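Local coordinates for aminoglycoside 6-adenylyltransferase (Bacillus subtilis, PDB 2PBE), which adenylates streptomycin and streptidine at O-6 with ATP, guanylylates streptomycin with GTP, and so confers streptomycin resistance, at residues 10-15 and 65-70; 206-211 and 215-220; 222-227 and 252-257. One frame throughout, in Å; residues are numbered along the deposited sequence.

Contact 1 (10-15 and 65-70); sequences MDIFLD and EIFGKR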
loop_
_atom_site.group_PDB
_atom_site.type_symbol
_atom_site.label_atom_id
_atom_site.label_comp_id
_atom_site.label_asym_id
_atom_site.label_seq_id
_atom_site.Cartn_x
_atom_site.Cartn_y
_atom_site.Cartn_z
HETATM N N MSE A 10 -0.354 -11.511 -5.848
HETATM C CA MSE A 10 0.293 -10.575 -4.949
HETATM C C MSE A 10 -0.472 -10.435 -3.658
HETATM O O MSE A 10 0.132 -10.310 -2.592
HETATM C CB MSE A 10 0.438 -9.198 -5.584
HETATM C CG MSE A 10 1.474 -9.129 -6.690
HETATM SE SE MSE A 10 3.187 -9.941 -6.211
HETATM C CE MSE A 10 3.426 -9.214 -4.432
ATOM N N ASP A 11 -1.799 -10.439 -3.757
ATOM C CA ASP A 11 -2.637 -10.325 -2.570
ATOM C C ASP A 11 -2.270 -11.449 -1.610
ATOM O O ASP A 11 -1.970 -11.205 -0.447
ATOM C CB ASP A 11 -4.132 -10.441 -2.923
ATOM C CG ASP A 11 -4.661 -9.226 -3.668
ATOM O OD1 ASP A 11 -4.288 -8.087 -3.293
ATOM O OD2 ASP A 11 -5.461 -9.411 -4.617
ATOM N N ILE A 12 -2.280 -12.677 -2.106
ATOM C CA ILE A 12 -1.963 -13.831 -1.290
ATOM C C ILE A 12 -0.629 -13.684 -0.554
ATOM O O ILE A 12 -0.564 -13.870 0.658
ATOM C CB ILE A 12 -1.955 -15.088 -2.179
ATOM C CG1 ILE A 12 -3.346 -15.274 -2.786
ATOM C CG2 ILE A 12 -1.564 -16.306 -1.380
ATOM C CD1 ILE A 12 -3.450 -16.371 -3.815
ATOM N N PHE A 13 0.427 -13.342 -1.276
ATOM C CA PHE A 13 1.732 -13.212 -0.653
ATOM C C PHE A 13 1.797 -12.089 0.376
ATOM O O PHE A 13 2.378 -12.247 1.452
ATOM C CB PHE A 13 2.810 -12.964 -1.706
ATOM C CG PHE A 13 2.855 -13.983 -2.814
ATOM C CD1 PHE A 13 2.498 -15.331 -2.595
ATOM C CD2 PHE A 13 3.319 -13.601 -4.091
ATOM C CE1 PHE A 13 2.602 -16.292 -3.643
ATOM C CE2 PHE A 13 3.435 -14.539 -5.152
ATOM C CZ PHE A 13 3.076 -15.889 -4.930
ATOM N N LEU A 14 1.206 -10.955 0.030
ATOM C CA LEU A 14 1.198 -9.805 0.920
ATOM C C LEU A 14 0.349 -10.124 2.150
ATOM O O LEU A 14 0.737 -9.859 3.292
ATOM C CB LEU A 14 0.617 -8.605 0.164
ATOM C CG LEU A 14 0.756 -7.146 0.598
ATOM C CD1 LEU A 14 -0.188 -6.835 1.736
ATOM C CD2 LEU A 14 2.215 -6.875 0.968
ATOM N N ASP A 15 -0.809 -10.721 1.901
ATOM C CA ASP A 15 -1.731 -11.072 2.970
ATOM C C ASP A 15 -1.106 -12.077 3.928
ATOM O O ASP A 15 -1.279 -11.994 5.149
ATOM C CB ASP A 15 -3.005 -11.660 2.380
ATOM C CG ASP A 15 -4.144 -11.640 3.355
ATOM O OD1 ASP A 15 -4.606 -10.520 3.675
ATOM O OD2 ASP A 15 -4.572 -12.733 3.800
ATOM N N GLU A 65 0.539 -24.876 1.800
ATOM C CA GLU A 65 -0.732 -25.267 1.196
ATOM C C GLU A 65 -1.634 -24.068 0.979
ATOM O O GLU A 65 -2.539 -24.108 0.131
ATOM C CB GLU A 65 -1.430 -26.295 2.104
ATOM C CG GLU A 65 -2.148 -27.425 1.377
ATOM C CD GLU A 65 -1.204 -28.299 0.564
ATOM O OE1 GLU A 65 -1.149 -28.129 -0.679
ATOM O OE2 GLU A 65 -0.517 -29.151 1.171
ATOM N N ILE A 66 -1.369 -22.999 1.726
ATOM C CA ILE A 66 -2.163 -21.781 1.640
ATOM C C ILE A 66 -2.065 -21.092 0.281
ATOM O O ILE A 66 -2.991 -20.392 -0.143
ATOM C CB ILE A 66 -1.760 -20.782 2.747
ATOM C CG1 ILE A 66 -2.811 -19.669 2.846
ATOM C CG2 ILE A 66 -0.362 -20.215 2.457
ATOM C CD1 ILE A 66 -2.588 -18.698 3.977
ATOM N N PHE A 67 -0.945 -21.296 -0.402
ATOM C CA PHE A 67 -0.755 -20.656 -1.692
ATOM C C PHE A 67 -1.462 -21.384 -2.820
ATOM O O PHE A 67 -1.513 -20.888 -3.948
ATOM C CB PHE A 67 0.731 -20.542 -1.997
ATOM C CG PHE A 67 1.506 -19.780 -0.964
ATOM C CD1 PHE A 67 1.137 -18.470 -0.620
ATOM C CD2 PHE A 67 2.617 -20.354 -0.342
ATOM C CE1 PHE A 67 1.877 -17.722 0.345
ATOM C CE2 PHE A 67 3.369 -19.628 0.625
ATOM C CZ PHE A 67 2.999 -18.305 0.966
ATOM N N GLY A 68 -1.996 -22.569 -2.527
ATOM C CA GLY A 68 -2.707 -23.299 -3.558
ATOM C C GLY A 68 -2.118 -24.603 -4.050
ATOM O O GLY A 68 -0.978 -24.943 -3.771
ATOM N N LYS A 69 -2.922 -25.357 -4.789
ATOM C CA LYS A 69 -2.480 -26.633 -5.321
ATOM C C LYS A 69 -1.383 -26.426 -6.340
ATOM O O LYS A 69 -1.466 -25.548 -7.203
ATOM C CB LYS A 69 -3.665 -27.385 -5.938
ATOM C CG LYS A 69 -4.442 -28.330 -4.993
ATOM C CD LYS A 69 -4.739 -27.734 -3.616
ATOM C CE LYS A 69 -3.684 -28.124 -2.562
ATOM N NZ LYS A 69 -3.685 -27.131 -1.449
ATOM N N ARG A 70 -0.339 -27.240 -6.216
ATOM C CA ARG A 70 0.800 -27.147 -7.113
ATOM C C ARG A 70 1.082 -28.411 -7.901
ATOM O O ARG A 70 0.683 -29.511 -7.504
ATOM C CB ARG A 70 2.051 -26.754 -6.324
ATOM C CG ARG A 70 2.213 -27.455 -4.997
ATOM C CD ARG A 70 3.441 -26.966 -4.243
ATOM N NE ARG A 70 3.252 -27.081 -2.802
ATOM C CZ ARG A 70 3.181 -28.222 -2.138
ATOM N NH1 ARG A 70 3.289 -29.380 -2.772
ATOM N NH2 ARG A 70 2.986 -28.209 -0.832
#
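The salt bridge from K69 NZ to E65 OE1, 2.8 Å long, spans the turn that carries F67, the residue that meets I12 and F13 of helix 6-19. The lysine comes to the carboxylate on its anti side, somewhat out of its plane. G68 N is also hydrogen-bonded to E65 O at 3.1 Å, which closes the turn on the main chain as well. From G68 the chain runs on toward strand 70-74. What crosses to the helix is wholly apolar, and F67 carries nearly all of it. The methyl CG2 of I12 comes in at the edge of the F67 ring, near its plane, with CD1 3.5 Å away. This branch lies opposite the backbone N of I12 (chi1 -61°), whereas CG1 sits beside that N. F13 brings the edge of its ring toward the face of F67, in an offset edge-to-face pair with centroids 5.7 Å apart and planes at 74°. The nearest atoms of the two rings are F13 CD1 and F67 CE1, at 3.8 Å. On the other side of the F67 plane lies CG2 of I66, 3.7 Å above the ring centre, so F67 is packed from both sides. F16, one turn further along the helix, adds a second edge-to-face partner, and R4 donates to F67 O. F13 also packs on I47, and F67 on Y49 and F96, which places the aromatic cluster between the helix and strands 45-51 and 90-96. This is plain core packing: a helix laid on the mixed sheet, with the turn before strand 70-74 packed against the helix through F67, consistent with the nucleotidyltransferase fold of the family's clan.

Contact 2 (206-211 and 215-220); sequences YSFSMG and KFMKRY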
loop_
_atom_site.group_PDB
_atom_site.type_symbol
_atom_site.label_atom_id
_atom_site.label_comp_id
_atom_site.label_asym_id
_atom_site.label_seq_id
_atom_site.Cartn_x
_atom_site.Cartn_y
_atom_site.Cartn_z
ATOM N N TYR A 206 3.826 0.059 10.778
ATOM C CA TYR A 206 4.513 -0.564 9.655
ATOM C C TYR A 206 4.720 0.440 8.530
ATOM O O TYR A 206 4.150 1.540 8.549
ATOM C CB TYR A 206 3.715 -1.750 9.083
ATOM C CG TYR A 206 3.231 -2.827 10.049
ATOM C CD1 TYR A 206 3.886 -3.089 11.294
ATOM C CD2 TYR A 206 2.165 -3.680 9.674
ATOM C CE1 TYR A 206 3.491 -4.178 12.128
ATOM C CE2 TYR A 206 1.766 -4.762 10.494
ATOM C CZ TYR A 206 2.428 -5.015 11.712
ATOM O OH TYR A 206 2.042 -6.108 12.474
ATOM N N SER A 207 5.557 0.064 7.568
ATOM C CA SER A 207 5.822 0.876 6.387
ATOM C C SER A 207 5.476 -0.065 5.246
ATOM O O SER A 207 5.756 -1.254 5.340
ATOM C CB SER A 207 7.310 1.254 6.300
ATOM O OG SER A 207 7.738 2.021 7.411
ATOM N N PHE A 208 4.879 0.440 4.177
ATOM C CA PHE A 208 4.526 -0.439 3.077
ATOM C C PHE A 208 4.252 0.317 1.800
ATOM O O PHE A 208 4.304 1.542 1.770
ATOM C CB PHE A 208 3.305 -1.280 3.448
ATOM C CG PHE A 208 2.116 -0.462 3.860
ATOM C CD1 PHE A 208 1.151 -0.073 2.913
ATOM C CD2 PHE A 208 1.943 -0.071 5.198
ATOM C CE1 PHE A 208 0.003 0.700 3.296
ATOM C CE2 PHE A 208 0.806 0.703 5.613
ATOM C CZ PHE A 208 -0.172 1.088 4.653
ATOM N N SER A 209 3.978 -0.423 0.735
ATOM C CA SER A 209 3.688 0.191 -0.534
ATOM C C SER A 209 2.210 0.029 -0.849
ATOM O O SER A 209 1.561 -0.893 -0.361
ATOM C CB SER A 209 4.572 -0.434 -1.604
ATOM O OG SER A 209 4.242 -0.003 -2.915
HETATM N N MSE A 210 1.670 0.962 -1.626
HETATM C CA MSE A 210 0.263 0.907 -1.996
HETATM C C MSE A 210 0.187 0.125 -3.287
HETATM O O MSE A 210 -0.875 -0.350 -3.686
HETATM C CB MSE A 210 -0.296 2.316 -2.165
HETATM C CG MSE A 210 -0.286 3.134 -0.872
HETATM SE SE MSE A 210 -0.899 4.998 -1.061
HETATM C CE MSE A 210 -2.770 4.740 -0.847
ATOM N N GLY A 211 1.351 -0.039 -3.910
ATOM C CA GLY A 211 1.440 -0.777 -5.152
ATOM C C GLY A 211 1.098 0.053 -6.367
ATOM O O GLY A 211 0.463 1.105 -6.240
ATOM N N LYS A 215 -2.989 -0.681 -5.865
ATOM C CA LYS A 215 -3.563 -2.031 -5.910
ATOM C C LYS A 215 -3.585 -2.805 -4.585
ATOM O O LYS A 215 -4.351 -3.753 -4.441
ATOM C CB LYS A 215 -2.848 -2.871 -6.992
ATOM C CG LYS A 215 -1.338 -3.022 -6.803
ATOM C CD LYS A 215 -0.639 -3.304 -8.133
ATOM C CE LYS A 215 -0.674 -4.769 -8.529
ATOM N NZ LYS A 215 0.351 -5.542 -7.773
ATOM N N PHE A 216 -2.759 -2.401 -3.628
ATOM C CA PHE A 216 -2.694 -3.097 -2.337
ATOM C C PHE A 216 -3.542 -2.507 -1.218
ATOM O O PHE A 216 -3.618 -3.067 -0.131
ATOM C CB PHE A 216 -1.247 -3.173 -1.835
ATOM C CG PHE A 216 -0.306 -3.863 -2.765
ATOM C CD1 PHE A 216 -0.645 -5.098 -3.355
ATOM C CD2 PHE A 216 0.951 -3.296 -3.036
ATOM C CE1 PHE A 216 0.259 -5.773 -4.215
ATOM C CE2 PHE A 216 1.884 -3.951 -3.897
ATOM C CZ PHE A 216 1.534 -5.193 -4.489
HETATM N N MSE A 217 -4.189 -1.382 -1.486
HETATM C CA MSE A 217 -4.983 -0.719 -0.470
HETATM C C MSE A 217 -6.174 -1.474 0.107
HETATM O O MSE A 217 -6.522 -1.268 1.282
HETATM C CB MSE A 217 -5.427 0.652 -0.988
HETATM C CG MSE A 217 -4.318 1.688 -0.944
HETATM SE SE MSE A 217 -3.426 1.764 0.802
HETATM C CE MSE A 217 -4.561 3.030 1.743
ATOM N N LYS A 218 -6.797 -2.340 -0.691
ATOM C CA LYS A 218 -7.935 -3.113 -0.201
ATOM C C LYS A 218 -7.416 -4.072 0.861
ATOM O O LYS A 218 -8.160 -4.526 1.744
ATOM C CB LYS A 218 -8.596 -3.904 -1.333
ATOM C CG LYS A 218 -10.003 -4.313 -1.004
ATOM C CD LYS A 218 -10.591 -5.174 -2.098
ATOM C CE LYS A 218 -12.093 -5.331 -1.927
ATOM N NZ LYS A 218 -12.449 -5.717 -0.523
ATOM N N ARG A 219 -6.126 -4.371 0.761
ATOM C CA ARG A 219 -5.475 -5.281 1.691
ATOM C C ARG A 219 -4.923 -4.556 2.909
ATOM O O ARG A 219 -4.041 -5.063 3.583
ATOM C CB ARG A 219 -4.331 -6.007 0.995
ATOM C CG ARG A 219 -3.960 -7.333 1.588
ATOM C CD ARG A 219 -4.023 -8.347 0.485
ATOM N NE ARG A 219 -5.326 -8.330 -0.180
ATOM C CZ ARG A 219 -6.492 -8.625 0.402
ATOM N NH1 ARG A 219 -6.545 -8.984 1.686
ATOM N NH2 ARG A 219 -7.627 -8.512 -0.284
ATOM N N TYR A 220 -5.432 -3.370 3.188
ATOM C CA TYR A 220 -4.961 -2.619 4.334
ATOM C C TYR A 220 -6.118 -1.962 5.032
ATOM O O TYR A 220 -6.112 -1.813 6.243
ATOM C CB TYR A 220 -3.988 -1.554 3.892
ATOM C CG TYR A 220 -2.618 -2.104 3.612
ATOM C CD1 TYR A 220 -1.806 -2.612 4.662
ATOM C CD2 TYR A 220 -2.119 -2.159 2.287
ATOM C CE1 TYR A 220 -0.524 -3.168 4.394
ATOM C CE2 TYR A 220 -0.861 -2.714 1.999
ATOM C CZ TYR A 220 -0.063 -3.221 3.047
ATOM O OH TYR A 220 1.165 -3.769 2.714
HETATM O O HOH W 1 2.593 -3.439 0.372
#
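Aromatic stacking joins F208 to Y220: the rings lie face to face, centroids 3.9 Å apart and planes at 18°, the two side chains running past each other in opposite directions. With chi1 at 56°, F208 CG lies between the backbone N and the carbonyl carbon, which turns the ring over Y220; F208 CB is 3.4 Å from Y220 OH. The polar links are few. F216 N donates to M210 O at 2.8 Å and so closes the loop between the segments; the N-H...O angle is 164° and the donor lies off the plane of the carbonyl. A water, lying in the plane of the Y220 ring, accepts from Y220 OH and donates to S209 O, bridging the segments. Within 206-211, S209 OG accepts from G211 N at 3.1 Å, an ST turn that shapes the bend after the strand. Apolar packing fills the remainder. The selenomethionines M210 and M217 meet where M210 CE lies 3.4 Å from M217 CG, and F216 CD2 rests near G211 CA, where no side chain intervenes. Strand 207-209 runs between strands 125-128 and 145-146. From the loop that follows, F216 and Y220 pack on helix 6-19, while M217 turns with M210 to L193 of helix 177-204.

Contact 3 (222-227 and 252-257); sequences SNKEWE and FRKYSK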
loop_
_atom_site.group_PDB
_atom_site.type_symbol
_atom_site.label_atom_id
_atom_site.label_comp_id
_atom_site.label_asym_id
_atom_site.label_seq_id
_atom_site.Cartn_x
_atom_site.Cartn_y
_atom_site.Cartn_z
ATOM N N SER A 222 -10.038 -1.607 6.257
ATOM C CA SER A 222 -11.059 -2.494 6.766
ATOM C C SER A 222 -12.192 -2.382 5.744
ATOM O O SER A 222 -12.079 -1.623 4.775
ATOM C CB SER A 222 -11.532 -2.021 8.134
ATOM O OG SER A 222 -12.114 -0.741 8.045
ATOM N N ASN A 223 -13.274 -3.119 5.948
ATOM C CA ASN A 223 -14.377 -3.054 4.999
ATOM C C ASN A 223 -15.078 -1.710 5.078
ATOM O O ASN A 223 -15.565 -1.185 4.063
ATOM C CB ASN A 223 -15.370 -4.186 5.253
ATOM C CG ASN A 223 -14.724 -5.547 5.129
ATOM O OD1 ASN A 223 -13.883 -5.763 4.243
ATOM N ND2 ASN A 223 -15.105 -6.474 6.017
ATOM N N LYS A 224 -15.120 -1.148 6.280
ATOM C CA LYS A 224 -15.758 0.133 6.467
ATOM C C LYS A 224 -14.985 1.186 5.674
ATOM O O LYS A 224 -15.579 1.983 4.934
ATOM C CB LYS A 224 -15.765 0.498 7.945
ATOM C CG LYS A 224 -16.551 1.762 8.249
ATOM C CD LYS A 224 -16.196 2.298 9.616
ATOM C CE LYS A 224 -16.952 3.577 9.931
ATOM N NZ LYS A 224 -16.503 4.160 11.219
ATOM N N GLU A 225 -13.662 1.167 5.814
ATOM C CA GLU A 225 -12.792 2.119 5.145
ATOM C C GLU A 225 -12.830 1.972 3.638
ATOM O O GLU A 225 -12.653 2.949 2.919
ATOM C CB GLU A 225 -11.360 1.968 5.658
ATOM C CG GLU A 225 -11.266 2.040 7.190
ATOM C CD GLU A 225 -9.881 1.711 7.735
ATOM O OE1 GLU A 225 -9.285 0.690 7.328
ATOM O OE2 GLU A 225 -9.392 2.466 8.600
ATOM N N TRP A 226 -13.062 0.754 3.151
ATOM C CA TRP A 226 -13.123 0.556 1.705
ATOM C C TRP A 226 -14.455 1.042 1.180
ATOM O O TRP A 226 -14.568 1.467 0.034
ATOM C CB TRP A 226 -12.954 -0.912 1.324
ATOM C CG TRP A 226 -12.477 -1.075 -0.094
ATOM C CD1 TRP A 226 -11.273 -0.635 -0.622
ATOM C CD2 TRP A 226 -13.154 -1.750 -1.156
ATOM N NE1 TRP A 226 -11.158 -1.007 -1.944
ATOM C CE2 TRP A 226 -12.290 -1.689 -2.308
ATOM C CE3 TRP A 226 -14.401 -2.407 -1.264
ATOM C CZ2 TRP A 226 -12.640 -2.269 -3.554
ATOM C CZ3 TRP A 226 -14.756 -2.996 -2.525
ATOM C CH2 TRP A 226 -13.866 -2.918 -3.649
ATOM N N GLU A 227 -15.477 0.947 2.012
ATOM C CA GLU A 227 -16.781 1.411 1.598
ATOM C C GLU A 227 -16.761 2.931 1.533
ATOM O O GLU A 227 -17.406 3.528 0.672
ATOM C CB GLU A 227 -17.857 0.942 2.574
ATOM C CG GLU A 227 -18.326 -0.477 2.296
ATOM C CD GLU A 227 -19.511 -0.862 3.144
ATOM O OE1 GLU A 227 -20.257 0.051 3.575
ATOM O OE2 GLU A 227 -19.697 -2.080 3.367
ATOM N N PHE A 252 -11.259 13.422 4.166
ATOM C CA PHE A 252 -9.914 13.938 4.386
ATOM C C PHE A 252 -9.803 14.623 5.726
ATOM O O PHE A 252 -8.758 14.562 6.365
ATOM C CB PHE A 252 -9.493 14.936 3.299
ATOM C CG PHE A 252 -8.005 15.082 3.188
ATOM C CD1 PHE A 252 -7.244 14.044 2.632
ATOM C CD2 PHE A 252 -7.348 16.231 3.665
ATOM C CE1 PHE A 252 -5.818 14.137 2.542
ATOM C CE2 PHE A 252 -5.911 16.353 3.589
ATOM C CZ PHE A 252 -5.148 15.296 3.023
ATOM N N ARG A 253 -10.874 15.293 6.138
ATOM C CA ARG A 253 -10.873 15.981 7.423
ATOM C C ARG A 253 -10.697 14.901 8.471
ATOM O O ARG A 253 -9.807 14.966 9.310
ATOM C CB ARG A 253 -12.202 16.714 7.666
ATOM C CG ARG A 253 -12.425 17.898 6.745
ATOM C CD ARG A 253 -13.830 18.504 6.890
ATOM N NE ARG A 253 -14.051 19.531 5.871
ATOM C CZ ARG A 253 -15.030 19.507 4.966
ATOM N NH1 ARG A 253 -15.900 18.509 4.942
ATOM N NH2 ARG A 253 -15.139 20.493 4.074
ATOM N N LYS A 254 -11.570 13.906 8.383
ATOM C CA LYS A 254 -11.578 12.787 9.298
ATOM C C LYS A 254 -10.177 12.198 9.522
ATOM O O LYS A 254 -9.670 12.196 10.645
ATOM C CB LYS A 254 -12.529 11.710 8.772
ATOM C CG LYS A 254 -12.704 10.535 9.722
ATOM C CD LYS A 254 -13.849 9.618 9.316
ATOM C CE LYS A 254 -13.878 8.401 10.229
ATOM N NZ LYS A 254 -14.961 7.444 9.914
ATOM N N TYR A 255 -9.534 11.737 8.454
ATOM C CA TYR A 255 -8.214 11.126 8.595
ATOM C C TYR A 255 -7.038 12.036 8.877
ATOM O O TYR A 255 -6.088 11.617 9.549
ATOM C CB TYR A 255 -7.963 10.225 7.391
ATOM C CG TYR A 255 -8.946 9.076 7.442
ATOM C CD1 TYR A 255 -8.870 8.101 8.482
ATOM C CD2 TYR A 255 -10.058 9.020 6.558
ATOM C CE1 TYR A 255 -9.888 7.112 8.651
ATOM C CE2 TYR A 255 -11.086 8.030 6.715
ATOM C CZ TYR A 255 -10.995 7.082 7.769
ATOM O OH TYR A 255 -12.007 6.151 7.971
ATOM N N SER A 256 -7.079 13.265 8.375
ATOM C CA SER A 256 -5.982 14.196 8.632
ATOM C C SER A 256 -6.100 14.656 10.080
ATOM O O SER A 256 -5.090 14.904 10.737
ATOM C CB SER A 256 -6.024 15.393 7.679
ATOM O OG SER A 256 -7.243 16.099 7.812
ATOM N N LYS A 257 -7.337 14.767 10.574
ATOM C CA LYS A 257 -7.562 15.148 11.967
ATOM C C LYS A 257 -7.062 14.006 12.848
ATOM O O LYS A 257 -6.361 14.216 13.832
ATOM C CB LYS A 257 -9.048 15.403 12.235
ATOM C CG LYS A 257 -9.500 16.761 11.737
ATOM C CD LYS A 257 -10.995 16.985 11.871
ATOM C CE LYS A 257 -11.385 18.344 11.273
ATOM N NZ LYS A 257 -12.850 18.596 11.319
HETATM O O HOH W 2 -11.157 3.849 10.433
#
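The Y255 ring, reaching from helix 238-263 toward E225, has CG of its neighbour K254 over one face, 4.2 Å above its centre. A water lies at its edge, in the ring plane. The hydroxyl comes within 4.2 Å of E225 CG, and the same water donates to E225 OE2 at 2.9 Å and, weakly, to Y255 OH. The other oxygen of that carboxylate is used inside its own segment: S222 N donates to E225 OE1 at 2.6 Å, on the anti side, while S222 OG takes a weak bond from E225 N. Together they make a capping box at the start of helix 223-230. Beside the tyrosine and glutamate, K224 and K254 are both extended and bring their NZ atoms to 3.9 Å. The approach of like charges is probably eased by E228, which forms a salt bridge with K254 NZ and also bonds Y255 OH. A thin, partly solvated contact thus leans the first turn of helix 223-230 against helix 238-263. E225 also touches I200, and Y255 packs on M195 and M196 and meets the H199 ring, so helix 177-204 touches both.

Contacts 1 and 2 are buried; contact 3, at the helical end of the chain, is partly exposed. Helix 6-19 joins the first two: D11 and D15 form salt bridges to R219, while M10 and L14 pack on F216 and Y220, so the helix meets the turn at 65-70 on one side and the loop at 215-220 on another. Helix 177-204 likewise borders contacts 2 and 3, and K218 lies against W226 in a cation-pi pair. Chemistry follows place: apolar edge contacts beside the sheet in contact 1, a mixed stack, hydrogen bond and bridging water near the chain's centre in contact 2, and a weak water bridge and two neighbouring lysine ends in contact 3.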